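Local coordinates for putative glycosyltransferase (Mannosyltransferase) involved in glycosylating the PBCV-1 major capsid protein (Paramecium bursaria Chlorella virus 1, PDB 2P6W), which probably transfers a sugar from a nucleotide-sugar donor in a metal-dependent reaction that helps glycosylate the viral major capsid protein, this chain being the N-terminal domain of the enzyme, at residues P87-K90 with N91-I94; Y21-K24 with T25-V29. All blocks are in the same frame, centred on the assembly; numbering follows the deposited sequence.

Along the chain, interaction 2 comes first and is complete before interaction 1 begins, so the two follow in series and neither nest nor cross. Residues 21-29 make up the early turns of helix 20-36, which links the parallel strands 8-13 and 39-43. Interaction 1, at residues 87-94, closes a tight turn in the loop between strands 83-85 and 107-110, beyond the metal-binding Asp80 and Asp82. Their centres lie about 15 Å apart and their nearest atoms about 5 Å apart, without touching. Helix 20-36 joins them indirectly: its early turns carry interaction 2, while Glu31, Tyr32 and His36, further along, bind the turn of interaction 1.

Interaction 1: P87-K90 with N91-I94; sequences PKNK and NKPI
Asn89 and Lys92 close this turn through their backbones. The amide N of Lys92 donates to O of Asn89 over 3.0 Å, with an N-H...O angle of 155°, and it approaches from above the carbonyl plane, 49° out of it. Just before this, a weak bond of 3.3 Å from N of Lys90 to O of Pro87 accompanies the short 3-10 segment. One water bridges the two sides of the bend, donating to O of Lys88 and accepting from N of Asn91 at 2.8 Å, which satisfies an amide whose angle to O of Asn89 is too poor for a bond.

Among the side chains, the extended Lys92 runs obliquely past the side chain of Asn89; at its base, CB of Lys92 lies 3.5 Å from the backbone O of Asn89. NZ of Lys92 also comes within 4.2 Å of NZ of Lys88, a pairing of like charges that probably costs some energy; Asp190 forms a long, weak ion pair with Lys88. Lys90 and Asn91 lie side by side and point the same way. In Lys90, CG sits between the backbone N and the carbonyl carbon (chi1 75°), which brings it within 3.3 Å of N of Asn91, and the extended chain beyond carries NZ to a salt bridge with Glu31.

His36 and Tyr32 bond to O of Lys90 and O of Lys92, respectively, holding the bend against helix 20-36. Residues 89-92 form a type I beta turn, here a surface reversal in the loop between strands 83-85 and 107-110, away from the nucleotide and manganese sites.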
ATOM      1  N   PRO A  87       3.197  -3.450  16.292  1.00 24.66           N
ATOM      2  CA  PRO A  87       2.920  -4.571  17.213  1.00 25.42           C
ATOM      3  C   PRO A  87       1.874  -4.250  18.284  1.00 26.00           C
ATOM      4  O   PRO A  87       1.092  -5.138  18.661  1.00 26.40           O
ATOM      5  CB  PRO A  87       4.286  -4.858  17.847  1.00 25.51           C
ATOM      6  CG  PRO A  87       5.274  -4.388  16.839  1.00 26.25           C
ATOM      7  CD  PRO A  87       4.642  -3.181  16.177  1.00 24.46           C
ATOM      8  N   LYS A  88       1.843  -3.003  18.753  1.00 26.93           N
ATOM      9  CA  LYS A  88       0.907  -2.604  19.817  1.00 28.16           C
ATOM     10  C   LYS A  88      -0.547  -2.780  19.368  1.00 27.53           C
ATOM     11  O   LYS A  88      -1.445  -3.005  20.201  1.00 27.12           O
ATOM     12  CB  LYS A  88       1.151  -1.151  20.271  1.00 28.87           C
ATOM     13  CG  LYS A  88       0.138  -0.655  21.319  1.00 31.07           C
ATOM     14  CD  LYS A  88       0.130   0.864  21.449  1.00 31.00           C
ATOM     15  CE  LYS A  88      -1.031   1.357  22.317  1.00 33.37           C
ATOM     16  NZ  LYS A  88      -2.374   0.979  21.770  1.00 36.15           N
ATOM     17  N   ASN A  89      -0.766  -2.710  18.054  1.00 26.66           N
ATOM     18  CA  ASN A  89      -2.110  -2.765  17.487  1.00 26.06           C
ATOM     19  C   ASN A  89      -2.426  -3.973  16.601  1.00 25.96           C
ATOM     20  O   ASN A  89      -3.473  -4.024  15.955  1.00 25.95           O
ATOM     21  CB  ASN A  89      -2.434  -1.462  16.757  1.00 26.43           C
ATOM     22  CG  ASN A  89      -2.855  -0.372  17.704  1.00 28.07           C
ATOM     23  OD1 ASN A  89      -2.540   0.800  17.512  1.00 30.02           O
ATOM     24  ND2 ASN A  89      -3.535  -0.764  18.774  1.00 27.75           N
ATOM     25  N   LYS A  90      -1.539  -4.962  16.602  1.00 24.85           N
ATOM     26  CA  LYS A  90      -1.687  -6.117  15.719  1.00 25.31           C
ATOM     27  C   LYS A  90      -2.947  -6.950  15.991  1.00 25.17           C
ATOM     28  O   LYS A  90      -3.425  -7.653  15.098  1.00 24.33           O
ATOM     29  CB  LYS A  90      -0.428  -6.998  15.766  1.00 25.11           C
ATOM     30  CG  LYS A  90      -0.330  -7.817  17.042  1.00 25.57           C
ATOM     31  CD  LYS A  90       0.834  -8.818  16.990  1.00 25.78           C
ATOM     32  CE  LYS A  90       0.710  -9.787  18.155  1.00 28.38           C
ATOM     33  NZ  LYS A  90       1.927 -10.630  18.301  1.00 30.40           N
ATOM     34  N   ASN A  91      -3.496  -6.865  17.205  1.00 24.94           N
ATOM     35  CA  ASN A  91      -4.720  -7.606  17.514  1.00 25.39           C
ATOM     36  C   ASN A  91      -6.006  -6.861  17.145  1.00 25.41           C
ATOM     37  O   ASN A  91      -7.113  -7.319  17.452  1.00 25.74           O
ATOM     38  CB  ASN A  91      -4.742  -8.066  18.984  1.00 25.57           C
ATOM     39  CG  ASN A  91      -3.619  -9.030  19.306  1.00 28.26           C
ATOM     40  OD1 ASN A  91      -2.843  -8.806  20.238  1.00 32.37           O
ATOM     41  ND2 ASN A  91      -3.520 -10.107  18.528  1.00 28.25           N
ATOM     42  N   LYS A  92      -5.865  -5.729  16.459  1.00 25.06           N
ATOM     43  CA  LYS A  92      -7.034  -4.949  16.064  1.00 25.01           C
ATOM     44  C   LYS A  92      -7.259  -5.039  14.560  1.00 24.55           C
ATOM     45  O   LYS A  92      -6.314  -4.829  13.785  1.00 25.30           O
ATOM     46  CB  LYS A  92      -6.875  -3.490  16.477  1.00 25.39           C
ATOM     47  CG  LYS A  92      -6.820  -3.272  17.989  1.00 27.05           C
ATOM     48  CD  LYS A  92      -6.506  -1.830  18.290  1.00 30.93           C
ATOM     49  CE  LYS A  92      -6.484  -1.543  19.792  1.00 31.98           C
ATOM     50  NZ  LYS A  92      -6.046  -0.129  20.049  1.00 33.98           N
ATOM     51  N   PRO A  93      -8.507  -5.337  14.138  1.00 24.39           N
ATOM     52  CA  PRO A  93      -8.772  -5.531  12.712  1.00 24.14           C
ATOM     53  C   PRO A  93      -8.789  -4.210  11.968  1.00 23.82           C
ATOM     54  O   PRO A  93      -8.983  -3.151  12.573  1.00 23.85           O
ATOM     55  CB  PRO A  93     -10.158  -6.161  12.691  1.00 24.38           C
ATOM     56  CG  PRO A  93     -10.839  -5.581  13.909  1.00 24.39           C
ATOM     57  CD  PRO A  93      -9.735  -5.485  14.948  1.00 24.43           C
ATOM     58  N   ILE A  94      -8.615  -4.289  10.653  1.00 23.70           N
ATOM     59  CA  ILE A  94      -8.540  -3.105   9.810  1.00 23.61           C
ATOM     60  C   ILE A  94      -9.807  -2.270   9.941  1.00 23.82           C
ATOM     61  O   ILE A  94      -9.766  -1.040   9.899  1.00 23.50           O
ATOM     62  CB  ILE A  94      -8.335  -3.519   8.338  1.00 23.15           C
ATOM     63  CG1 ILE A  94      -6.886  -3.987   8.109  1.00 23.57           C
ATOM     64  CG2 ILE A  94      -8.732  -2.376   7.394  1.00 24.52           C
ATOM     65  CD1 ILE A  94      -6.683  -4.737   6.780  1.00 22.99           C
TER
HETATM   66  O   HOH W   1      -3.463  -5.194  19.486  1.00 32.64           O

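Interaction 2: Y21-K24 with T25-V29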
ATOM      1  N   TYR A  21      15.155  -5.449   6.233  1.00 21.43           N
ATOM      2  CA  TYR A  21      13.943  -4.766   6.710  1.00 21.32           C
ATOM      3  C   TYR A  21      12.688  -5.305   6.037  1.00 21.72           C
ATOM      4  O   TYR A  21      11.640  -5.411   6.675  1.00 22.05           O
ATOM      5  CB  TYR A  21      14.019  -3.254   6.553  1.00 22.06           C
ATOM      6  CG  TYR A  21      13.776  -2.729   5.164  1.00 20.49           C
ATOM      7  CD1 TYR A  21      12.466  -2.562   4.658  1.00 20.72           C
ATOM      8  CD2 TYR A  21      14.847  -2.353   4.357  1.00 22.17           C
ATOM      9  CE1 TYR A  21      12.238  -2.078   3.369  1.00 18.85           C
ATOM     10  CE2 TYR A  21      14.633  -1.849   3.079  1.00 21.29           C
ATOM     11  CZ  TYR A  21      13.330  -1.705   2.590  1.00 21.10           C
ATOM     12  OH  TYR A  21      13.147  -1.189   1.321  1.00 22.30           O
ATOM     13  N   ALA A  22      12.803  -5.670   4.760  1.00 22.42           N
ATOM     14  CA  ALA A  22      11.639  -6.144   4.016  1.00 22.38           C
ATOM     15  C   ALA A  22      11.265  -7.565   4.417  1.00 22.79           C
ATOM     16  O   ALA A  22      10.096  -7.931   4.371  1.00 22.07           O
ATOM     17  CB  ALA A  22      11.893  -6.045   2.520  1.00 22.63           C
ATOM     18  N   ARG A  23      12.252  -8.368   4.824  1.00 22.90           N
ATOM     19  CA  ARG A  23      11.935  -9.677   5.411  1.00 23.74           C
ATOM     20  C   ARG A  23      11.088  -9.450   6.655  1.00 23.24           C
ATOM     21  O   ARG A  23      10.094 -10.145   6.871  1.00 22.74           O
ATOM     22  CB  ARG A  23      13.210 -10.466   5.757  1.00 23.40           C
ATOM     23  CG  ARG A  23      12.934 -11.929   6.116  1.00 28.29           C
ATOM     24  CD  ARG A  23      14.214 -12.766   6.279  1.00 28.61           C
ATOM     25  NE  ARG A  23      15.235 -12.161   7.139  1.00 38.05           N
ATOM     26  CZ  ARG A  23      15.169 -12.086   8.468  1.00 40.89           C
ATOM     27  NH1 ARG A  23      14.113 -12.562   9.125  1.00 42.10           N
ATOM     28  NH2 ARG A  23      16.160 -11.522   9.146  1.00 42.47           N
ATOM     29  N   LYS A  24      11.483  -8.473   7.465  1.00 22.27           N
ATOM     30  CA  LYS A  24      10.820  -8.235   8.745  1.00 22.63           C
ATOM     31  C   LYS A  24       9.417  -7.670   8.572  1.00 22.31           C
ATOM     32  O   LYS A  24       8.478  -8.117   9.240  1.00 22.66           O
ATOM     33  CB  LYS A  24      11.680  -7.342   9.638  1.00 23.04           C
ATOM     34  CG  LYS A  24      12.947  -8.046  10.107  1.00 25.26           C
ATOM     35  CD  LYS A  24      13.736  -7.144  11.007  1.00 29.95           C
ATOM     36  CE  LYS A  24      14.836  -7.888  11.729  1.00 31.02           C
ATOM     37  NZ  LYS A  24      15.344  -6.985  12.777  1.00 32.70           N
ATOM     38  N   THR A  25       9.250  -6.688   7.690  1.00 22.20           N
ATOM     39  CA  THR A  25       7.912  -6.165   7.444  1.00 21.48           C
ATOM     40  C   THR A  25       7.004  -7.259   6.874  1.00 21.98           C
ATOM     41  O   THR A  25       5.859  -7.379   7.296  1.00 22.24           O
ATOM     42  CB  THR A  25       7.914  -4.956   6.506  1.00 22.44           C
ATOM     43  OG1 THR A  25       8.430  -5.358   5.238  1.00 20.05           O
ATOM     44  CG2 THR A  25       8.775  -3.833   7.078  1.00 21.79           C
ATOM     45  N   LYS A  26       7.517  -8.049   5.927  1.00 21.43           N
ATOM     46  CA  LYS A  26       6.752  -9.187   5.413  1.00 21.39           C
ATOM     47  C   LYS A  26       6.252 -10.082   6.564  1.00 21.71           C
ATOM     48  O   LYS A  26       5.073 -10.440   6.616  1.00 21.38           O
ATOM     49  CB  LYS A  26       7.604 -10.020   4.460  1.00 21.60           C
ATOM     50  CG  LYS A  26       6.844 -11.214   3.895  1.00 23.42           C
ATOM     51  CD  LYS A  26       7.786 -12.272   3.365  1.00 25.93           C
ATOM     52  CE  LYS A  26       7.009 -13.473   2.834  1.00 29.68           C
ATOM     53  NZ  LYS A  26       7.901 -14.550   2.272  1.00 33.56           N
ATOM     54  N   GLU A  27       7.165 -10.455   7.463  1.00 21.43           N
ATOM     55  CA  GLU A  27       6.807 -11.302   8.610  1.00 22.54           C
ATOM     56  C   GLU A  27       5.672 -10.722   9.434  1.00 22.28           C
ATOM     57  O   GLU A  27       4.734 -11.436   9.810  1.00 22.84           O
ATOM     58  CB  GLU A  27       8.027 -11.544   9.500  1.00 22.70           C
ATOM     59  CG  GLU A  27       8.964 -12.589   8.892  1.00 26.49           C
ATOM     60  CD  GLU A  27      10.329 -12.635   9.552  1.00 31.84           C
ATOM     61  OE1 GLU A  27      10.537 -11.929  10.568  1.00 33.17           O
ATOM     62  OE2 GLU A  27      11.198 -13.382   9.036  1.00 33.28           O
ATOM     63  N   LEU A  28       5.754  -9.423   9.719  1.00 21.57           N
ATOM     64  CA  LEU A  28       4.734  -8.758  10.542  1.00 21.02           C
ATOM     65  C   LEU A  28       3.383  -8.666   9.820  1.00 20.74           C
ATOM     66  O   LEU A  28       2.327  -8.876  10.417  1.00 20.29           O
ATOM     67  CB  LEU A  28       5.219  -7.373  10.983  1.00 21.15           C
ATOM     68  CG  LEU A  28       6.459  -7.377  11.875  1.00 21.93           C
ATOM     69  CD1 LEU A  28       6.760  -5.933  12.297  1.00 24.58           C
ATOM     70  CD2 LEU A  28       6.212  -8.260  13.084  1.00 24.16           C
ATOM     71  N   VAL A  29       3.411  -8.379   8.528  1.00 20.72           N
ATOM     72  CA  VAL A  29       2.167  -8.369   7.750  1.00 20.80           C
ATOM     73  C   VAL A  29       1.548  -9.766   7.662  1.00 20.93           C
ATOM     74  O   VAL A  29       0.331  -9.928   7.866  1.00 21.50           O
ATOM     75  CB  VAL A  29       2.345  -7.699   6.379  1.00 20.72           C
ATOM     76  CG1 VAL A  29       1.023  -7.687   5.584  1.00 22.29           C
ATOM     77  CG2 VAL A  29       2.836  -6.265   6.551  1.00 21.05           C
TER
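Arg23 and Glu27, one helical turn apart, form a salt bridge on the exposed side of the helix. The two side chains lie alongside each other and point the same way, and NH1 of Arg23 donates to OE2 of Glu27 over 3.0 Å. The acceptor sits at the guanidinium edge, nearly in its plane, and is met on its syn side. An N-H...O angle of 135° makes the bond bent; the two planes are 55° apart, and the donor stands somewhat out of the carboxylate plane. A kink in the arginine at chi3 turns the guanidinium toward the carboxylate, and CG of Arg23 also rests 3.7 Å from OE2 of Glu27.

Four successive i to i+4 backbone bonds build the helix here: the amides of Thr25, Lys26, Glu27 and Leu28 donate to the carbonyls of Tyr21, Ala22, Arg23 and Lys24. They belong to the early turns of helix 20-36, the crossover helix of the beta-alpha-beta unit formed with strands 8-13 and 39-43, in a domain whose family belongs to the GT-A clan.

Side-chain carbons of Thr25 and Leu28 pack against carbonyl oxygens of the preceding turn. CG2 of Thr25 lies 3.3 Å from O of Tyr21, and CG of Leu28 lies 3.4 Å from O of Lys24.

Polar contacts lead toward the binding site. With chi1 at 62°, OG1 of Thr25 turns back along the helix to within 3.2 Å of O of Ala22, while its hydrogen bond is made with O of Ser81, next to the metal-binding Asp80 and Asp82. Tyr21 reaches the nucleotide- and metal-binding site too: its side chain packs on Asp82, and its OH makes a weak hydrogen bond with Arg204, a UDP-binding residue.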